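Local coordinates for protein tryptophan synthase alpha chain (Chlamydia trachomatis, PDB 6V82) that probably cleaves indoleglycerol phosphate to indole and glyceraldehyde 3-phosphate, the aldol half of the last step of tryptophan biosynthesis, at residues T244-A247 / Q248-P252; K33-Q37 / G38-I42. All coordinates share one frame; numbering follows the deposited sequence.

Contact 1 (T244-A247 / Q248-P252)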
ATOM      1  N   THR A 244     -22.810 -27.068 -45.481  1.00 38.60           N
ATOM      2  CA  THR A 244     -23.929 -27.782 -46.076  1.00 45.87           C
ATOM      3  C   THR A 244     -24.142 -29.122 -45.378  1.00 50.01           C
ATOM      4  O   THR A 244     -25.246 -29.424 -44.910  1.00 51.70           O
ATOM      5  CB  THR A 244     -23.680 -27.980 -47.572  1.00 44.17           C
ATOM      6  OG1 THR A 244     -23.440 -26.707 -48.184  1.00 44.80           O
ATOM      7  CG2 THR A 244     -24.877 -28.651 -48.230  1.00 43.42           C
ATOM      8  N   ALA A 245     -23.069 -29.915 -45.264  1.00 48.92           N
ATOM      9  CA  ALA A 245     -23.153 -31.230 -44.633  1.00 48.38           C
ATOM     10  C   ALA A 245     -23.635 -31.135 -43.192  1.00 44.87           C
ATOM     11  O   ALA A 245     -24.486 -31.922 -42.764  1.00 50.63           O
ATOM     12  CB  ALA A 245     -21.793 -31.920 -44.694  1.00 48.83           C
ATOM     13  N   LEU A 246     -23.103 -30.178 -42.429  1.00 42.69           N
ATOM     14  CA  LEU A 246     -23.501 -30.041 -41.031  1.00 52.11           C
ATOM     15  C   LEU A 246     -24.985 -29.713 -40.907  1.00 56.21           C
ATOM     16  O   LEU A 246     -25.682 -30.274 -40.051  1.00 60.82           O
ATOM     17  CB  LEU A 246     -22.656 -28.963 -40.348  1.00 47.94           C
ATOM     18  CG  LEU A 246     -22.981 -28.708 -38.876  1.00 49.38           C
ATOM     19  CD1 LEU A 246     -22.913 -30.015 -38.096  1.00 42.29           C
ATOM     20  CD2 LEU A 246     -22.038 -27.669 -38.278  1.00 43.58           C
ATOM     21  N   ALA A 247     -25.481 -28.800 -41.750  1.00 49.69           N
ATOM     22  CA  ALA A 247     -26.907 -28.495 -41.778  1.00 43.15           C
ATOM     23  C   ALA A 247     -27.731 -29.755 -42.006  1.00 50.56           C
ATOM     24  O   ALA A 247     -28.735 -29.992 -41.323  1.00 51.76           O
ATOM     25  CB  ALA A 247     -27.199 -27.473 -42.875  1.00 38.55           C
ATOM     26  N   GLN A 248     -27.310 -30.577 -42.968  1.00 51.45           N
ATOM     27  CA  GLN A 248     -28.104 -31.734 -43.358  1.00 53.85           C
ATOM     28  C   GLN A 248     -28.217 -32.745 -42.227  1.00 54.54           C
ATOM     29  O   GLN A 248     -29.249 -33.411 -42.102  1.00 52.80           O
ATOM     30  CB  GLN A 248     -27.507 -32.383 -44.610  1.00 53.52           C
ATOM     31  CG  GLN A 248     -27.565 -31.490 -45.856  1.00 54.53           C
ATOM     32  CD  GLN A 248     -26.792 -32.057 -47.047  1.00 60.05           C
ATOM     33  OE1 GLN A 248     -25.858 -32.846 -46.888  1.00 64.45           O
ATOM     34  NE2 GLN A 248     -27.183 -31.652 -48.247  1.00 59.71           N
ATOM     35  N   THR A 249     -27.179 -32.866 -41.388  1.00 59.16           N
ATOM     36  CA  THR A 249     -27.224 -33.800 -40.265  1.00 56.68           C
ATOM     37  C   THR A 249     -27.993 -33.248 -39.067  1.00 58.70           C
ATOM     38  O   THR A 249     -28.494 -34.039 -38.261  1.00 59.66           O
ATOM     39  CB  THR A 249     -25.807 -34.193 -39.818  1.00 50.89           C
ATOM     40  OG1 THR A 249     -25.128 -33.046 -39.312  1.00 60.81           O
ATOM     41  CG2 THR A 249     -24.997 -34.755 -40.967  1.00 52.86           C
ATOM     42  N   VAL A 250     -28.111 -31.923 -38.940  1.00 55.78           N
ATOM     43  CA  VAL A 250     -28.771 -31.304 -37.786  1.00 54.50           C
ATOM     44  C   VAL A 250     -30.272 -31.158 -38.002  1.00 56.19           C
ATOM     45  O   VAL A 250     -31.060 -31.335 -37.068  1.00 61.40           O
ATOM     46  CB  VAL A 250     -28.118 -29.944 -37.476  1.00 54.60           C
ATOM     47  CG1 VAL A 250     -28.949 -29.170 -36.469  1.00 52.72           C
ATOM     48  CG2 VAL A 250     -26.712 -30.148 -36.957  1.00 59.64           C
ATOM     49  N   ILE A 251     -30.692 -30.838 -39.220  1.00 52.87           N
ATOM     50  CA  ILE A 251     -32.104 -30.648 -39.541  1.00 54.18           C
ATOM     51  C   ILE A 251     -32.805 -32.003 -39.642  1.00 57.70           C
ATOM     52  O   ILE A 251     -32.405 -32.849 -40.458  1.00 58.23           O
ATOM     53  CB  ILE A 251     -32.257 -29.838 -40.835  1.00 52.28           C
ATOM     54  CG1 ILE A 251     -31.524 -28.501 -40.700  1.00 51.69           C
ATOM     55  CG2 ILE A 251     -33.731 -29.641 -41.167  1.00 49.88           C
ATOM     56  CD1 ILE A 251     -31.466 -27.697 -41.977  1.00 52.18           C
ATOM     57  N   PRO A 252     -33.851 -32.247 -38.847  1.00 55.05           N
ATOM     58  CA  PRO A 252     -34.502 -33.564 -38.836  1.00 61.31           C
ATOM     59  C   PRO A 252     -35.130 -33.938 -40.173  1.00 66.41           C
ATOM     60  O   PRO A 252     -35.337 -33.104 -41.057  1.00 65.65           O
ATOM     61  CB  PRO A 252     -35.576 -33.414 -37.752  1.00 58.13           C
ATOM     62  CG  PRO A 252     -35.083 -32.303 -36.881  1.00 50.78           C
ATOM     63  CD  PRO A 252     -34.376 -31.362 -37.792  1.00 49.50           C
TER
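The amide of Q248 lies with one face against the turn before it. Over that face sits the methyl CG2 of T244, 3.8 Å from NE2, and the backbone O of T244 lies on the same side; the opposite face turns away from the helix. A245 CA lies over the same face as the methyl, 3.9 Å from OE1. With chi1 at -65°, the glutamine chain starts beside its backbone N and runs past T244 O, which CG touches at 3.2 Å, and the extended chain carries the amide alongside the threonine, the two side chains pointing the same way.

Two residues on, L246 O is gripped twice: by the amide N of V250 and by the hydroxyl of T249, whose OG1 donates across 2.9 Å. That hydroxyl stands between the backbone N and the carbonyl carbon (chi1 65°), which folds it back onto the helix, and it reaches the oxygen 29° out of the carbonyl plane. CG2 of T249 is left 3.4 Å from A245 O. L246 CD1 also meets V250 CG2 at 4.0 Å, a plain apolar contact.

The helix ends at V250, and I251 is the first residue to leave helical angles. Its N still donates to A247 O, a straight bond of 3.0 Å, while its CG1 rests 3.2 Å from that same oxygen, so the A247 carbonyl oxygen is both bonded and covered by the residue that leaves the helix.

This is the C-terminal helix of the TIM barrel. L246 packs on A229, F230 and Q233 of helix 229-236, V250 on F224 and V226 of strand 223-226, and P252 against helix 211-218, while the T244 hydroxyl bonds to A34 O of helix 25-37.

Contact 2 (K33-Q37 / G38-I42); sequences KALIQ and GGVDI
G39, with a positive phi of 108°, turns the chain out of helix 25-37 in a Schellman motif, V40 N donating to L35 O (3.0 Å, fairly straight at 161°) and G39 N to I36 O from well above the carbonyl plane.

The side chains complete the cap with the apolar pair that goes with this motif. V40 points its CB back at the helix, 3.3 Å from L35 O, and its CG2 comes within 3.9 Å of L35 CB. With chi1 at 172° CG1 is the branch anti to the backbone N, which leaves CG2 on the N side, where it can lie against the leucine. Both residues also touch F230 of helix 229-236, which joins them in one apolar patch. Beyond V40 the chain turns inward to strand 42-46, which carries the predicted proton acceptor E44; the side chain of E44 is about 8 Å from that of V40.

A water bridges the turn on the backbone side, donating to I36 O at 2.7 Å and to V40 O, so I36 O is held by the water as well as by G39 N. A34 O, one residue before the capped pair, takes both G38 N and the hydroxyl of T244.

Glycine at G39 leaves no CB to press on the carbonyl O of G38 at this phi. L35 O and I36 O are thus satisfied at the helix end by backbone amides and a water, while G39 makes the turn.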
ATOM      1  N   LYS A  33     -24.643 -19.319 -48.839  1.00 25.51           N
ATOM      2  CA  LYS A  33     -25.074 -20.247 -49.882  1.00 36.30           C
ATOM      3  C   LYS A  33     -25.041 -21.684 -49.379  1.00 41.47           C
ATOM      4  O   LYS A  33     -25.973 -22.457 -49.620  1.00 41.66           O
ATOM      5  CB  LYS A  33     -24.192 -20.126 -51.127  1.00 44.20           C
ATOM      6  CG  LYS A  33     -24.397 -18.885 -51.972  1.00 48.04           C
ATOM      7  CD  LYS A  33     -23.540 -18.965 -53.235  1.00 49.73           C
ATOM      8  CE  LYS A  33     -23.094 -17.574 -53.708  1.00 54.88           C
ATOM      9  NZ  LYS A  33     -22.320 -17.627 -54.992  1.00 57.65           N
ATOM     10  N   ALA A  34     -23.966 -22.053 -48.675  1.00 43.77           N
ATOM     11  CA  ALA A  34     -23.801 -23.430 -48.222  1.00 40.81           C
ATOM     12  C   ALA A  34     -24.902 -23.824 -47.246  1.00 37.26           C
ATOM     13  O   ALA A  34     -25.384 -24.968 -47.270  1.00 40.84           O
ATOM     14  CB  ALA A  34     -22.420 -23.601 -47.588  1.00 35.68           C
ATOM     15  N   LEU A  35     -25.322 -22.890 -46.387  1.00 29.85           N
ATOM     16  CA  LEU A  35     -26.367 -23.208 -45.416  1.00 39.64           C
ATOM     17  C   LEU A  35     -27.719 -23.343 -46.099  1.00 39.79           C
ATOM     18  O   LEU A  35     -28.528 -24.207 -45.737  1.00 41.47           O
ATOM     19  CB  LEU A  35     -26.433 -22.136 -44.319  1.00 37.05           C
ATOM     20  CG  LEU A  35     -25.255 -22.069 -43.347  1.00 30.36           C
ATOM     21  CD1 LEU A  35     -25.589 -21.157 -42.207  1.00 26.28           C
ATOM     22  CD2 LEU A  35     -24.916 -23.466 -42.865  1.00 36.42           C
ATOM     23  N   ILE A  36     -27.980 -22.487 -47.086  1.00 34.53           N
ATOM     24  CA  ILE A  36     -29.230 -22.565 -47.828  1.00 31.81           C
ATOM     25  C   ILE A  36     -29.314 -23.892 -48.568  1.00 32.43           C
ATOM     26  O   ILE A  36     -30.323 -24.601 -48.484  1.00 35.80           O
ATOM     27  CB  ILE A  36     -29.357 -21.360 -48.776  1.00 32.67           C
ATOM     28  CG1 ILE A  36     -29.546 -20.087 -47.952  1.00 25.25           C
ATOM     29  CG2 ILE A  36     -30.500 -21.563 -49.746  1.00 28.85           C
ATOM     30  CD1 ILE A  36     -29.467 -18.837 -48.773  1.00 24.54           C
ATOM     31  N   GLN A  37     -28.239 -24.272 -49.265  1.00 31.59           N
ATOM     32  CA  GLN A  37     -28.227 -25.565 -49.945  1.00 40.26           C
ATOM     33  C   GLN A  37     -28.335 -26.713 -48.959  1.00 43.16           C
ATOM     34  O   GLN A  37     -28.812 -27.795 -49.319  1.00 42.27           O
ATOM     35  CB  GLN A  37     -26.957 -25.722 -50.772  1.00 39.63           C
ATOM     36  CG  GLN A  37     -26.802 -24.667 -51.825  1.00 46.14           C
ATOM     37  CD  GLN A  37     -25.469 -24.751 -52.514  1.00 53.33           C
ATOM     38  OE1 GLN A  37     -24.421 -24.764 -51.862  1.00 52.87           O
ATOM     39  NE2 GLN A  37     -25.496 -24.818 -53.843  1.00 60.33           N
ATOM     40  N   GLY A  38     -27.889 -26.502 -47.721  1.00 40.79           N
ATOM     41  CA  GLY A  38     -27.993 -27.505 -46.686  1.00 40.19           C
ATOM     42  C   GLY A  38     -29.346 -27.615 -46.030  1.00 41.75           C
ATOM     43  O   GLY A  38     -29.525 -28.472 -45.158  1.00 44.25           O
ATOM     44  N   GLY A  39     -30.301 -26.761 -46.412  1.00 41.21           N
ATOM     45  CA  GLY A  39     -31.671 -26.850 -45.943  1.00 35.76           C
ATOM     46  C   GLY A  39     -32.103 -25.790 -44.956  1.00 41.92           C
ATOM     47  O   GLY A  39     -33.257 -25.827 -44.518  1.00 40.34           O
ATOM     48  N   VAL A  40     -31.226 -24.847 -44.587  1.00 38.04           N
ATOM     49  CA  VAL A  40     -31.595 -23.809 -43.628  1.00 38.62           C
ATOM     50  C   VAL A  40     -32.682 -22.928 -44.230  1.00 38.47           C
ATOM     51  O   VAL A  40     -32.587 -22.507 -45.388  1.00 38.95           O
ATOM     52  CB  VAL A  40     -30.351 -22.994 -43.226  1.00 35.70           C
ATOM     53  CG1 VAL A  40     -30.740 -21.779 -42.386  1.00 30.47           C
ATOM     54  CG2 VAL A  40     -29.349 -23.879 -42.450  1.00 33.43           C
ATOM     55  N   ASP A  41     -33.731 -22.649 -43.452  1.00 39.09           N
ATOM     56  CA  ASP A  41     -34.890 -21.931 -43.981  1.00 29.88           C
ATOM     57  C   ASP A  41     -34.819 -20.430 -43.757  1.00 35.03           C
ATOM     58  O   ASP A  41     -35.434 -19.659 -44.507  1.00 34.75           O
ATOM     59  CB  ASP A  41     -36.183 -22.457 -43.353  1.00 32.17           C
ATOM     60  CG  ASP A  41     -36.362 -23.957 -43.540  1.00 54.05           C
ATOM     61  OD1 ASP A  41     -36.301 -24.694 -42.530  1.00 47.81           O
ATOM     62  OD2 ASP A  41     -36.571 -24.398 -44.696  1.00 60.71           O
ATOM     63  N   ILE A  42     -34.095 -19.997 -42.738  1.00 29.28           N
ATOM     64  CA  ILE A  42     -33.993 -18.593 -42.387  1.00 24.63           C
ATOM     65  C   ILE A  42     -32.557 -18.336 -41.977  1.00 28.88           C
ATOM     66  O   ILE A  42     -32.029 -19.034 -41.107  1.00 36.42           O
ATOM     67  CB  ILE A  42     -34.949 -18.227 -41.236  1.00 31.12           C
ATOM     68  CG1 ILE A  42     -36.403 -18.404 -41.666  1.00 30.78           C
ATOM     69  CG2 ILE A  42     -34.663 -16.816 -40.746  1.00 33.57           C
ATOM     70  CD1 ILE A  42     -37.397 -18.245 -40.541  1.00 28.54           C
TER
HETATM   71  O   HOH W   1     -32.723 -23.761 -47.587  1.00 44.58           O

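Both contacts are helix ends on the outer layer of the barrel, their centres 9 Å apart, and they touch directly. Contact 2 lies nearer the chain's centre and is the more buried, delivering the chain to an inner strand; contact 1 closes the last helix, with several residues open to solvent. F230 is shared: L246 and A247 of contact 1 and L35 and V40 of contact 2 all pack on it. Their polar bonding differs: a threonine hydroxyl on a helix carbonyl in contact 1, a Schellman turn and a bridging water in contact 2. Between them, A247 CB lies 3.4 Å from G38 O and I251 CD1 3.6 Å from G39 C.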